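PDB 6SYY: periplasmic cell division protein (SufI) from Aquifex aeolicus, which acts as a multicopper oxidase (McoA), probably oxidising its substrates at bound copper and passing the electrons on to dioxygen, as laccase-like relatives do. Local coordinates for residues L507-L512 and E517-N522; H161-T166 and T413-Y418; M405-N410 and M449-H454; H131-V136 and N425-L430. All blocks are in the same frame, centred on the assembly; numbering follows the deposited sequence.

Interaction 1 of 4, residues L507-L512 and E517-N522; sequences LHCHIL and EGMMVN. With CU (copper (II) ion), chain B; CU (copper (II) ion), chain C; CU (copper (II) ion), chain E; O (oxygen atom), chain F.
Leu507 O is met twice from the opposing strand: Val521 N donates to it over 2.8 Å, and Met520 CA brings a C-H up to the same oxygen at 3.4 Å. Leu507 N in turn donates to Val521 O, which completes an antiparallel hydrogen-bonded pair. On this pair the two side chains lie side by side and point the same way, Leu507 CB 4.0 Å from Val521 CG2. His508 and Met520 form the next, non-hydrogen-bonded pair, and their CB atoms meet at 3.5 Å on the other face of the sheet. Past it, Cys509 N reaches Met519 O at 3.2 Å. The two strands belong to a cupredoxin domain and are joined by helix 512-516, which ends in a Schellman motif with Gly518 as the C-prime residue. The end of strand 503-509 and His510 after it carry the His-Cys-His motif of multicopper oxidases. Cys509 SG binds the mononuclear copper at 2.0 Å together with His451 and His514, while His508 NE2 and His510 NE2 bind two different coppers of the trinuclear cluster, both of which hold the oxygen atom. His508 has CG wedged between backbone N and carbonyl carbon (chi1 67°), and its ND1 donates to Cys509 O at 2.8 Å from above the carbonyl plane. That bond and the NE2-copper bond together hold the ring's rotation. On the mononuclear side, Ile511 N donates to Cys509 SG at 3.3 Å.

Interaction 2 of 4, residues H161-T166 and T413-Y418; sequences HPHGRT and TWEDGY. With CU (copper (II) ion), chain C.
The His163 ring has Trp414 over one face and Glu415 at its edge. Trp414 NE1 sits 3.9 Å above the imidazole plane, displaced toward the rim, and Glu415 OE2 lies in that plane, 3.6 Å from His163 CE1. The imidazole and the five-membered ring of the indole are inclined at 48°, and their closest atoms are His163 CE1 and Trp414 CD1 at 3.7 Å. The Glu415 carboxylate is nearly coplanar with the imidazole, 25° off, its chain bent at chi2, which brings the carboxylate to the ring's edge. Tyr418 CB packs on a face of the indole. CG of Trp414 stands opposite the backbone N (chi1 -170°), which carries the indole toward the His163 loop, while it also packs on Leu506 and Met520. The type I turn from Thr413 to Asp416 is tied by Asp416 OD2, which accepts from Thr413 N at 2.6 Å and from Thr413 OG1 at 3.0 Å. The loop of His163 also carries His161, a ligand of the trinuclear cluster, so the contact joins the first and last cupredoxin domains, between which this cluster lies in multicopper oxidases. Replacing Trp414 with an alanine would probably uncover one face of His163 and open a gap beside Leu506 and Met520. With no hydrogen bond across it, the contact rests on van der Waals packing and, if His163 is protonated, probably on attraction to the Glu415 carboxylate.

Interaction 3 of 4, residues M405-N410 and M449-H454; sequences MVFTIN and MYHPMH. With CU (copper (II) ion), chain B.
From Phe407 and Met449 to Ile409 and Met453 the two backbones run 37° apart, with Phe407 CA 9.8 Å from Met449 CA, as fits strands 407-409 and 451-455 in the two facing sheets of a cupredoxin sandwich. Side chains fill the interval. His451 points its edge at the face of Phe407 in a T-shaped pair, the planes at 78°, and His451 CE1 stands 3.6 Å above the phenyl plane, over its centre. The phenyl ring also meets Met449, whose CB lies 4.1 Å from Phe407 CZ. Further along, Ile409 CD1 and Met453 CE touch more lightly at 4.3 Å. Carrying its CG beside the backbone N (chi1 -54°), His451 turns ND1 to the mononuclear copper at 2.2 Å, while NE2 is hydrogen-bonded to Thr447. The imidazole is thus held at both nitrogens, and the CE1 between them is the atom set against Phe407. The phenyl ring meets His514, another ligand of this copper, as well. Phe407 is therefore a second-shell residue of the site, an apolar wall beside its ligands. Binding of ND1 to the metal is likely to make the CE1 hydrogen more positive and so to strengthen its CH-pi contact with the phenyl face.

Interaction 4 of 4, residues H131-V136 and N425-L430; sequences HPYYAV and NNPKVL
Tyr133 packs tightly on Pro427, whereas Tyr134 and Asn425 barely meet at the loose end of the contact. Pro427 CB lies 3.6 Å from Tyr133 OH and 3.7 Å from Tyr133 CE2, and Pro427 CG comes up to the phenol's edge in the ring plane. One face of the same phenol takes His131, whose CE1 stands 3.2 Å above the centre of the ring. His131 is held there by Tyr133 N, which donates to His131 ND1 at 3.0 Å in a nearly straight bond (174°) close to the imidazole plane. With ND1 accepting, NE2 is probably the protonated nitrogen, suited to its hydrogen bond with Asn522 OD1. The Tyr133 hydroxyl is bonded to Tyr418 O and Asn522 ND2. Of the looser pair, Tyr134 OH and Asn425 OD1 stay 3.9 Å apart without a hydrogen bond, the side chains crossing at about a right angle, and Tyr134 is poorly ordered. A phenylalanine in place of Tyr133 would probably leave Tyr418 O and Asn522 ND2 without the hydroxyl they share. The 3-10 turn 132-134 of the first cupredoxin domain is in this way laid against the loop leading to strand 432-433 of the last. Across the two segments the contact is apolar, a phenol edge on a proline; its polar strength lies in the hydroxyl's bonds to Tyr418 and Asn522, which tie the turn to the last domain.

Interactions 1 and 3 are buried and share the mononuclear copper, bound by Cys509 in one and His451 in the other; strands 503-509 and 451-455 are neighbours in one sheet, joined by backbone hydrogen bonds between His510 and Pro452 and between His508 and His454. Interaction 1 rests on backbone bonding and metal ligation, interaction 3 on apolar and aromatic packing between sheets. Interactions 2 and 4 lie further out, partly buried and at the surface, and bring first-domain loops against the last domain with no hydrogen bond between their own segments. Strand 520-525 connects three of them: Gly518, just before it, bonds to Trp414 of interaction 2, and Asn522 to Tyr133 and Leu430 of interaction 4.

Interaction 1 of 4, residues L507-L512 and E517-N522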
# COMPACT_ATOMS: atom_id res chain seq x y z
N LEU A 507 -5.32 -14.22 0.69
CA LEU A 507 -3.91 -14.21 1.06
C LEU A 507 -3.13 -14.33 -0.23
O LEU A 507 -3.32 -15.29 -0.98
CB LEU A 507 -3.57 -15.34 2.03
CG LEU A 507 -2.14 -15.49 2.56
CD1 LEU A 507 -2.14 -16.21 3.90
CD2 LEU A 507 -1.25 -16.24 1.59
N HIS A 508 -2.26 -13.36 -0.51
CA HIS A 508 -1.63 -13.29 -1.82
C HIS A 508 -0.36 -12.46 -1.74
O HIS A 508 -0.18 -11.63 -0.84
CB HIS A 508 -2.59 -12.72 -2.87
CG HIS A 508 -2.93 -11.28 -2.66
ND1 HIS A 508 -2.30 -10.25 -3.34
CD2 HIS A 508 -3.85 -10.68 -1.86
CE1 HIS A 508 -2.81 -9.10 -2.96
NE2 HIS A 508 -3.75 -9.33 -2.06
N CYS A 509 0.52 -12.69 -2.71
CA CYS A 509 1.66 -11.82 -2.91
C CYS A 509 1.20 -10.50 -3.49
O CYS A 509 0.27 -10.45 -4.30
CB CYS A 509 2.66 -12.48 -3.84
SG CYS A 509 4.06 -11.45 -4.25
N HIS A 510 1.85 -9.41 -3.08
CA HIS A 510 1.46 -8.09 -3.56
C HIS A 510 2.35 -7.60 -4.69
O HIS A 510 2.26 -6.42 -5.06
CB HIS A 510 1.44 -7.07 -2.43
CG HIS A 510 0.47 -5.96 -2.67
ND1 HIS A 510 0.73 -4.92 -3.53
CD2 HIS A 510 -0.78 -5.76 -2.19
CE1 HIS A 510 -0.31 -4.11 -3.55
NE2 HIS A 510 -1.24 -4.59 -2.75
N ILE A 511 3.21 -8.46 -5.24
CA ILE A 511 3.74 -8.21 -6.57
C ILE A 511 2.61 -8.50 -7.54
O ILE A 511 2.15 -9.64 -7.64
CB ILE A 511 4.98 -9.06 -6.86
CG1 ILE A 511 6.17 -8.58 -6.01
CG2 ILE A 511 5.33 -9.02 -8.34
CD1 ILE A 511 7.39 -9.44 -6.11
N LEU A 512 2.11 -7.46 -8.22
CA LEU A 512 0.82 -7.55 -8.90
C LEU A 512 0.81 -8.64 -9.96
O LEU A 512 -0.20 -9.33 -10.15
CB LEU A 512 0.45 -6.20 -9.50
CG LEU A 512 0.27 -5.12 -8.45
CD1 LEU A 512 -0.29 -3.86 -9.08
CD2 LEU A 512 -0.63 -5.62 -7.33
N GLU A 517 -0.90 -13.92 -11.87
CA GLU A 517 -0.63 -15.25 -12.39
C GLU A 517 -0.91 -16.35 -11.37
O GLU A 517 -0.55 -17.51 -11.60
CB GLU A 517 0.81 -15.34 -12.90
CG GLU A 517 1.87 -15.04 -11.88
CD GLU A 517 3.15 -14.57 -12.52
OE1 GLU A 517 3.13 -14.26 -13.73
OE2 GLU A 517 4.18 -14.51 -11.81
N GLY A 518 -1.56 -16.01 -10.25
CA GLY A 518 -2.19 -17.01 -9.41
C GLY A 518 -1.65 -17.16 -8.01
O GLY A 518 -2.11 -18.04 -7.28
N MET A 519 -0.68 -16.34 -7.59
CA MET A 519 -0.14 -16.41 -6.23
C MET A 519 -1.14 -15.81 -5.25
O MET A 519 -0.88 -14.76 -4.66
CB MET A 519 1.19 -15.67 -6.17
CG MET A 519 2.04 -16.04 -4.98
SD MET A 519 3.77 -15.58 -5.18
CE MET A 519 4.47 -16.28 -3.69
N MET A 520 -2.28 -16.48 -5.07
CA MET A 520 -3.40 -15.94 -4.32
C MET A 520 -4.30 -17.09 -3.91
O MET A 520 -4.59 -17.97 -4.74
CB MET A 520 -4.15 -14.91 -5.18
CG MET A 520 -5.52 -14.51 -4.69
SD MET A 520 -6.23 -13.25 -5.77
CE MET A 520 -5.84 -13.90 -7.40
N VAL A 521 -4.73 -17.10 -2.65
CA VAL A 521 -5.66 -18.11 -2.13
C VAL A 521 -6.68 -17.42 -1.24
O VAL A 521 -6.52 -16.27 -0.84
CB VAL A 521 -4.95 -19.23 -1.34
CG1 VAL A 521 -4.04 -20.05 -2.24
CG2 VAL A 521 -4.16 -18.64 -0.17
N ASN A 522 -7.74 -18.16 -0.92
CA ASN A 522 -8.69 -17.75 0.10
C ASN A 522 -8.31 -18.40 1.43
O ASN A 522 -7.73 -19.49 1.47
CB ASN A 522 -10.13 -18.16 -0.24
CG ASN A 522 -10.64 -17.53 -1.52
OD1 ASN A 522 -10.39 -16.36 -1.81
ND2 ASN A 522 -11.39 -18.31 -2.30
CU CU B . 5.31 -12.77 -5.18
CU CU C . -5.45 -7.91 -2.22
CU CU E . -3.41 -3.89 -2.38
O O F . -4.41 -6.09 -2.45

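Interaction 2 of 4, residues H161-T166 and T413-Y418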
# COMPACT_ATOMS: atom_id res chain seq x y z
N HIS A 161 -8.99 -4.99 -7.88
CA HIS A 161 -8.61 -6.36 -7.57
C HIS A 161 -9.24 -7.38 -8.52
O HIS A 161 -9.67 -8.44 -8.05
CB HIS A 161 -9.02 -6.68 -6.13
CG HIS A 161 -7.98 -7.43 -5.36
ND1 HIS A 161 -7.59 -8.72 -5.67
CD2 HIS A 161 -7.25 -7.07 -4.28
CE1 HIS A 161 -6.67 -9.11 -4.82
NE2 HIS A 161 -6.44 -8.14 -3.96
N PRO A 162 -9.32 -7.14 -9.83
CA PRO A 162 -9.89 -8.16 -10.71
C PRO A 162 -8.93 -9.33 -10.91
O PRO A 162 -7.71 -9.18 -10.88
CB PRO A 162 -10.14 -7.41 -12.02
CG PRO A 162 -9.09 -6.39 -12.05
CD PRO A 162 -8.88 -5.97 -10.62
N HIS A 163 -9.52 -10.50 -11.11
CA HIS A 163 -8.78 -11.71 -11.41
C HIS A 163 -7.89 -11.52 -12.64
O HIS A 163 -8.39 -11.24 -13.74
CB HIS A 163 -9.77 -12.86 -11.63
CG HIS A 163 -9.17 -14.11 -12.17
ND1 HIS A 163 -7.93 -14.58 -11.77
CD2 HIS A 163 -9.64 -15.01 -13.07
CE1 HIS A 163 -7.67 -15.71 -12.41
NE2 HIS A 163 -8.68 -15.99 -13.20
N GLY A 164 -6.58 -11.65 -12.45
CA GLY A 164 -5.63 -11.65 -13.55
C GLY A 164 -5.33 -10.31 -14.19
O GLY A 164 -4.41 -10.23 -15.01
N ARG A 165 -6.07 -9.25 -13.86
CA ARG A 165 -5.88 -7.95 -14.51
C ARG A 165 -5.57 -6.84 -13.51
O ARG A 165 -5.66 -5.66 -13.87
CB ARG A 165 -7.10 -7.60 -15.36
CG ARG A 165 -7.27 -8.52 -16.55
CD ARG A 165 -6.23 -8.24 -17.62
NE ARG A 165 -6.53 -7.01 -18.34
CZ ARG A 165 -5.78 -6.52 -19.33
NH1 ARG A 165 -4.68 -7.15 -19.71
NH2 ARG A 165 -6.14 -5.39 -19.94
N THR A 166 -5.21 -7.19 -12.28
CA THR A 166 -4.92 -6.17 -11.28
C THR A 166 -3.65 -5.41 -11.63
O THR A 166 -3.59 -4.18 -11.50
CB THR A 166 -4.82 -6.80 -9.89
OG1 THR A 166 -6.11 -7.28 -9.48
CG2 THR A 166 -4.31 -5.78 -8.87
N THR A 413 -2.09 -22.72 -6.61
CA THR A 413 -2.33 -21.39 -7.16
C THR A 413 -3.83 -21.13 -7.14
O THR A 413 -4.64 -21.99 -6.79
CB THR A 413 -1.80 -21.25 -8.59
OG1 THR A 413 -2.64 -21.98 -9.50
CG2 THR A 413 -0.37 -21.77 -8.69
N TRP A 414 -4.19 -19.90 -7.51
CA TRP A 414 -5.60 -19.53 -7.60
C TRP A 414 -6.35 -20.48 -8.51
O TRP A 414 -7.48 -20.89 -8.20
CB TRP A 414 -5.71 -18.08 -8.09
CG TRP A 414 -7.10 -17.49 -8.00
CD1 TRP A 414 -7.91 -17.16 -9.04
CD2 TRP A 414 -7.81 -17.15 -6.80
NE1 TRP A 414 -9.09 -16.64 -8.57
CE2 TRP A 414 -9.06 -16.62 -7.20
CE3 TRP A 414 -7.52 -17.24 -5.44
CZ2 TRP A 414 -10.01 -16.18 -6.28
CZ3 TRP A 414 -8.48 -16.81 -4.52
CH2 TRP A 414 -9.71 -16.29 -4.95
N GLU A 415 -5.73 -20.89 -9.62
CA GLU A 415 -6.36 -21.77 -10.59
C GLU A 415 -6.51 -23.20 -10.09
O GLU A 415 -6.99 -24.04 -10.86
CB GLU A 415 -5.56 -21.75 -11.90
CG GLU A 415 -4.74 -20.49 -12.12
CD GLU A 415 -5.60 -19.23 -12.22
OE1 GLU A 415 -6.77 -19.34 -12.63
OE2 GLU A 415 -5.09 -18.14 -11.87
N ASP A 416 -6.13 -23.49 -8.86
CA ASP A 416 -6.23 -24.83 -8.29
C ASP A 416 -7.47 -24.97 -7.41
O ASP A 416 -7.40 -25.40 -6.26
CB ASP A 416 -4.97 -25.16 -7.50
CG ASP A 416 -3.77 -25.40 -8.39
OD1 ASP A 416 -3.84 -26.27 -9.28
OD2 ASP A 416 -2.75 -24.71 -8.20
N GLY A 417 -8.63 -24.60 -7.96
CA GLY A 417 -9.90 -24.78 -7.27
C GLY A 417 -10.50 -23.51 -6.70
O GLY A 417 -11.67 -23.53 -6.31
N TYR A 418 -9.74 -22.42 -6.63
CA TYR A 418 -10.23 -21.18 -6.05
C TYR A 418 -10.95 -20.29 -7.06
O TYR A 418 -11.82 -19.50 -6.66
CB TYR A 418 -9.07 -20.39 -5.43
CG TYR A 418 -8.33 -21.10 -4.33
CD1 TYR A 418 -7.22 -21.89 -4.60
CD2 TYR A 418 -8.73 -20.97 -3.00
CE1 TYR A 418 -6.54 -22.54 -3.59
CE2 TYR A 418 -8.05 -21.62 -1.99
CZ TYR A 418 -6.96 -22.40 -2.28
OH TYR A 418 -6.29 -23.04 -1.27
CU CU C . -5.45 -7.91 -2.22

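Interaction 3 of 4, residues M405-N410 and M449-H454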
# COMPACT_ATOMS: atom_id res chain seq x y z
N MET A 405 8.20 -22.36 -13.16
CA MET A 405 8.03 -20.93 -13.43
C MET A 405 6.62 -20.44 -13.08
O MET A 405 6.09 -19.55 -13.74
CB MET A 405 8.36 -20.58 -14.88
CG MET A 405 9.80 -20.81 -15.29
SD MET A 405 10.17 -20.01 -16.87
CE MET A 405 8.78 -20.53 -17.87
N VAL A 406 6.01 -21.02 -12.05
CA VAL A 406 4.73 -20.56 -11.53
C VAL A 406 4.82 -20.58 -10.02
O VAL A 406 5.04 -21.64 -9.42
CB VAL A 406 3.55 -21.43 -12.01
CG1 VAL A 406 2.25 -20.91 -11.42
CG2 VAL A 406 3.47 -21.48 -13.53
N PHE A 407 4.64 -19.42 -9.39
CA PHE A 407 4.79 -19.32 -7.94
C PHE A 407 3.58 -19.93 -7.23
O PHE A 407 2.44 -19.70 -7.64
CB PHE A 407 4.97 -17.87 -7.51
CG PHE A 407 6.31 -17.30 -7.86
CD1 PHE A 407 7.47 -17.88 -7.38
CD2 PHE A 407 6.41 -16.16 -8.64
CE1 PHE A 407 8.71 -17.35 -7.70
CE2 PHE A 407 7.64 -15.63 -8.97
CZ PHE A 407 8.80 -16.22 -8.49
N THR A 408 3.85 -20.68 -6.17
CA THR A 408 2.81 -21.42 -5.46
C THR A 408 2.74 -21.00 -4.00
O THR A 408 3.71 -20.49 -3.42
CB THR A 408 3.06 -22.93 -5.51
OG1 THR A 408 4.28 -23.25 -4.83
CG2 THR A 408 3.13 -23.41 -6.96
N ILE A 409 1.57 -21.23 -3.41
CA ILE A 409 1.33 -21.06 -1.99
C ILE A 409 0.85 -22.41 -1.48
O ILE A 409 -0.26 -22.84 -1.82
CB ILE A 409 0.31 -19.95 -1.70
CG1 ILE A 409 0.81 -18.61 -2.23
CG2 ILE A 409 0.03 -19.86 -0.22
CD1 ILE A 409 -0.23 -17.51 -2.16
N ASN A 410 1.68 -23.08 -0.68
CA ASN A 410 1.38 -24.42 -0.19
C ASN A 410 1.02 -25.35 -1.35
O ASN A 410 0.04 -26.11 -1.30
CB ASN A 410 0.29 -24.39 0.87
CG ASN A 410 0.81 -23.96 2.23
OD1 ASN A 410 2.00 -23.70 2.40
ND2 ASN A 410 -0.08 -23.87 3.21
N MET A 449 13.02 -15.30 -5.44
CA MET A 449 12.54 -13.93 -5.50
C MET A 449 11.87 -13.57 -4.18
O MET A 449 11.32 -14.42 -3.49
CB MET A 449 11.56 -13.74 -6.67
CG MET A 449 11.16 -12.30 -6.88
SD MET A 449 10.73 -11.95 -8.59
CE MET A 449 10.56 -10.17 -8.51
N TYR A 450 11.93 -12.29 -3.84
CA TYR A 450 11.21 -11.82 -2.67
C TYR A 450 9.72 -11.74 -2.98
O TYR A 450 9.30 -11.64 -4.13
CB TYR A 450 11.74 -10.46 -2.22
CG TYR A 450 10.96 -9.28 -2.76
CD1 TYR A 450 10.01 -8.64 -1.97
CD2 TYR A 450 11.18 -8.81 -4.05
CE1 TYR A 450 9.29 -7.56 -2.46
CE2 TYR A 450 10.46 -7.72 -4.54
CZ TYR A 450 9.52 -7.11 -3.74
OH TYR A 450 8.80 -6.03 -4.21
N HIS A 451 8.91 -11.80 -1.92
CA HIS A 451 7.47 -11.67 -2.06
C HIS A 451 6.91 -10.82 -0.93
O HIS A 451 7.06 -11.18 0.25
CB HIS A 451 6.78 -13.03 -2.06
CG HIS A 451 7.33 -13.98 -3.08
ND1 HIS A 451 7.03 -13.88 -4.42
CD2 HIS A 451 8.16 -15.04 -2.95
CE1 HIS A 451 7.66 -14.84 -5.08
NE2 HIS A 451 8.35 -15.56 -4.21
N PRO A 452 6.28 -9.69 -1.23
CA PRO A 452 5.56 -8.96 -0.18
C PRO A 452 4.19 -9.57 0.04
O PRO A 452 3.27 -9.35 -0.76
CB PRO A 452 5.49 -7.53 -0.75
CG PRO A 452 5.46 -7.73 -2.24
CD PRO A 452 6.21 -9.02 -2.54
N MET A 453 4.04 -10.35 1.10
CA MET A 453 2.84 -11.14 1.32
C MET A 453 1.80 -10.32 2.08
O MET A 453 2.09 -9.74 3.13
CB MET A 453 3.17 -12.42 2.08
CG MET A 453 4.07 -13.37 1.32
SD MET A 453 3.37 -13.88 -0.27
CE MET A 453 1.82 -14.61 0.26
N HIS A 454 0.58 -10.30 1.55
CA HIS A 454 -0.51 -9.50 2.08
C HIS A 454 -1.68 -10.41 2.42
O HIS A 454 -2.01 -11.32 1.65
CB HIS A 454 -0.92 -8.42 1.06
CG HIS A 454 -2.14 -7.64 1.44
ND1 HIS A 454 -2.24 -6.92 2.61
CD2 HIS A 454 -3.31 -7.46 0.78
CE1 HIS A 454 -3.42 -6.34 2.67
NE2 HIS A 454 -4.09 -6.65 1.57
CU CU B . 5.31 -12.77 -5.18

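Interaction 4 of 4, residues H131-V136 and N425-L430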
# COMPACT_ATOMS: atom_id res chain seq x y z
N HIS A 131 -13.48 -8.39 -3.21
CA HIS A 131 -12.96 -9.69 -3.58
C HIS A 131 -13.18 -9.94 -5.07
O HIS A 131 -14.18 -9.48 -5.64
CB HIS A 131 -13.64 -10.78 -2.75
CG HIS A 131 -12.99 -12.13 -2.87
ND1 HIS A 131 -13.19 -12.96 -3.95
CD2 HIS A 131 -12.16 -12.79 -2.03
CE1 HIS A 131 -12.50 -14.07 -3.78
NE2 HIS A 131 -11.87 -14.00 -2.62
N PRO A 132 -12.27 -10.66 -5.73
CA PRO A 132 -12.43 -10.88 -7.18
C PRO A 132 -13.73 -11.57 -7.57
O PRO A 132 -14.21 -11.36 -8.69
CB PRO A 132 -11.21 -11.75 -7.53
CG PRO A 132 -10.22 -11.46 -6.49
CD PRO A 132 -10.98 -11.16 -5.24
N TYR A 133 -14.32 -12.38 -6.68
CA TYR A 133 -15.59 -13.03 -7.00
C TYR A 133 -16.68 -12.02 -7.33
O TYR A 133 -17.59 -12.33 -8.10
CB TYR A 133 -16.06 -13.91 -5.83
CG TYR A 133 -15.19 -15.11 -5.53
CD1 TYR A 133 -14.30 -15.60 -6.47
CD2 TYR A 133 -15.28 -15.76 -4.31
CE1 TYR A 133 -13.50 -16.70 -6.19
CE2 TYR A 133 -14.49 -16.86 -4.02
CZ TYR A 133 -13.61 -17.32 -4.97
OH TYR A 133 -12.81 -18.42 -4.69
N TYR A 134 -16.59 -10.82 -6.77
CA TYR A 134 -17.62 -9.80 -6.90
C TYR A 134 -17.33 -8.80 -8.01
O TYR A 134 -18.08 -7.82 -8.15
CB TYR A 134 -17.80 -9.07 -5.57
CG TYR A 134 -18.47 -9.93 -4.54
CD1 TYR A 134 -19.82 -10.21 -4.63
CD2 TYR A 134 -17.74 -10.47 -3.49
CE1 TYR A 134 -20.45 -11.01 -3.69
CE2 TYR A 134 -18.36 -11.28 -2.54
CZ TYR A 134 -19.71 -11.54 -2.65
OH TYR A 134 -20.34 -12.34 -1.72
N ALA A 135 -16.27 -9.00 -8.78
CA ALA A 135 -15.95 -8.09 -9.87
C ALA A 135 -17.14 -7.97 -10.82
O ALA A 135 -17.84 -8.95 -11.09
CB ALA A 135 -14.71 -8.57 -10.62
N VAL A 136 -17.37 -6.76 -11.31
CA VAL A 136 -18.51 -6.47 -12.17
C VAL A 136 -18.00 -6.15 -13.56
O VAL A 136 -16.87 -5.68 -13.75
CB VAL A 136 -19.36 -5.32 -11.60
CG1 VAL A 136 -19.87 -5.67 -10.22
CG2 VAL A 136 -18.55 -4.03 -11.56
N ASN A 425 -20.11 -18.14 -1.74
CA ASN A 425 -20.23 -17.99 -0.30
C ASN A 425 -19.52 -19.11 0.47
O ASN A 425 -19.25 -18.94 1.66
CB ASN A 425 -21.70 -17.95 0.11
CG ASN A 425 -22.40 -16.70 -0.37
OD1 ASN A 425 -21.86 -15.60 -0.28
ND2 ASN A 425 -23.60 -16.87 -0.90
N ASN A 426 -19.22 -20.23 -0.19
CA ASN A 426 -18.49 -21.33 0.43
C ASN A 426 -17.46 -21.86 -0.55
O ASN A 426 -17.56 -23.00 -1.04
CB ASN A 426 -19.45 -22.43 0.89
CG ASN A 426 -20.42 -21.95 1.95
OD1 ASN A 426 -20.09 -21.90 3.13
ND2 ASN A 426 -21.62 -21.57 1.52
N PRO A 427 -16.43 -21.06 -0.86
CA PRO A 427 -15.43 -21.50 -1.84
C PRO A 427 -14.34 -22.34 -1.20
O PRO A 427 -14.35 -22.57 0.01
CB PRO A 427 -14.87 -20.17 -2.35
CG PRO A 427 -14.86 -19.32 -1.10
CD PRO A 427 -16.09 -19.74 -0.30
N LYS A 428 -13.40 -22.80 -2.02
CA LYS A 428 -12.20 -23.43 -1.47
C LYS A 428 -11.43 -22.42 -0.64
O LYS A 428 -11.30 -21.25 -1.02
CB LYS A 428 -11.33 -23.98 -2.61
CG LYS A 428 -10.06 -24.66 -2.13
CD LYS A 428 -9.32 -25.36 -3.27
CE LYS A 428 -8.00 -25.94 -2.76
NZ LYS A 428 -7.33 -26.84 -3.74
N VAL A 429 -10.93 -22.86 0.51
CA VAL A 429 -10.08 -22.04 1.36
C VAL A 429 -8.83 -22.85 1.68
O VAL A 429 -8.89 -24.07 1.84
CB VAL A 429 -10.79 -21.60 2.67
CG1 VAL A 429 -11.96 -20.69 2.35
CG2 VAL A 429 -11.24 -22.82 3.48
N LEU A 430 -7.69 -22.16 1.74
CA LEU A 430 -6.45 -22.84 2.10
C LEU A 430 -6.50 -23.35 3.53
O LEU A 430 -6.06 -24.46 3.83
CB LEU A 430 -5.26 -21.91 1.91
CG LEU A 430 -3.90 -22.57 2.11
CD1 LEU A 430 -3.67 -23.63 1.04
CD2 LEU A 430 -2.77 -21.55 2.12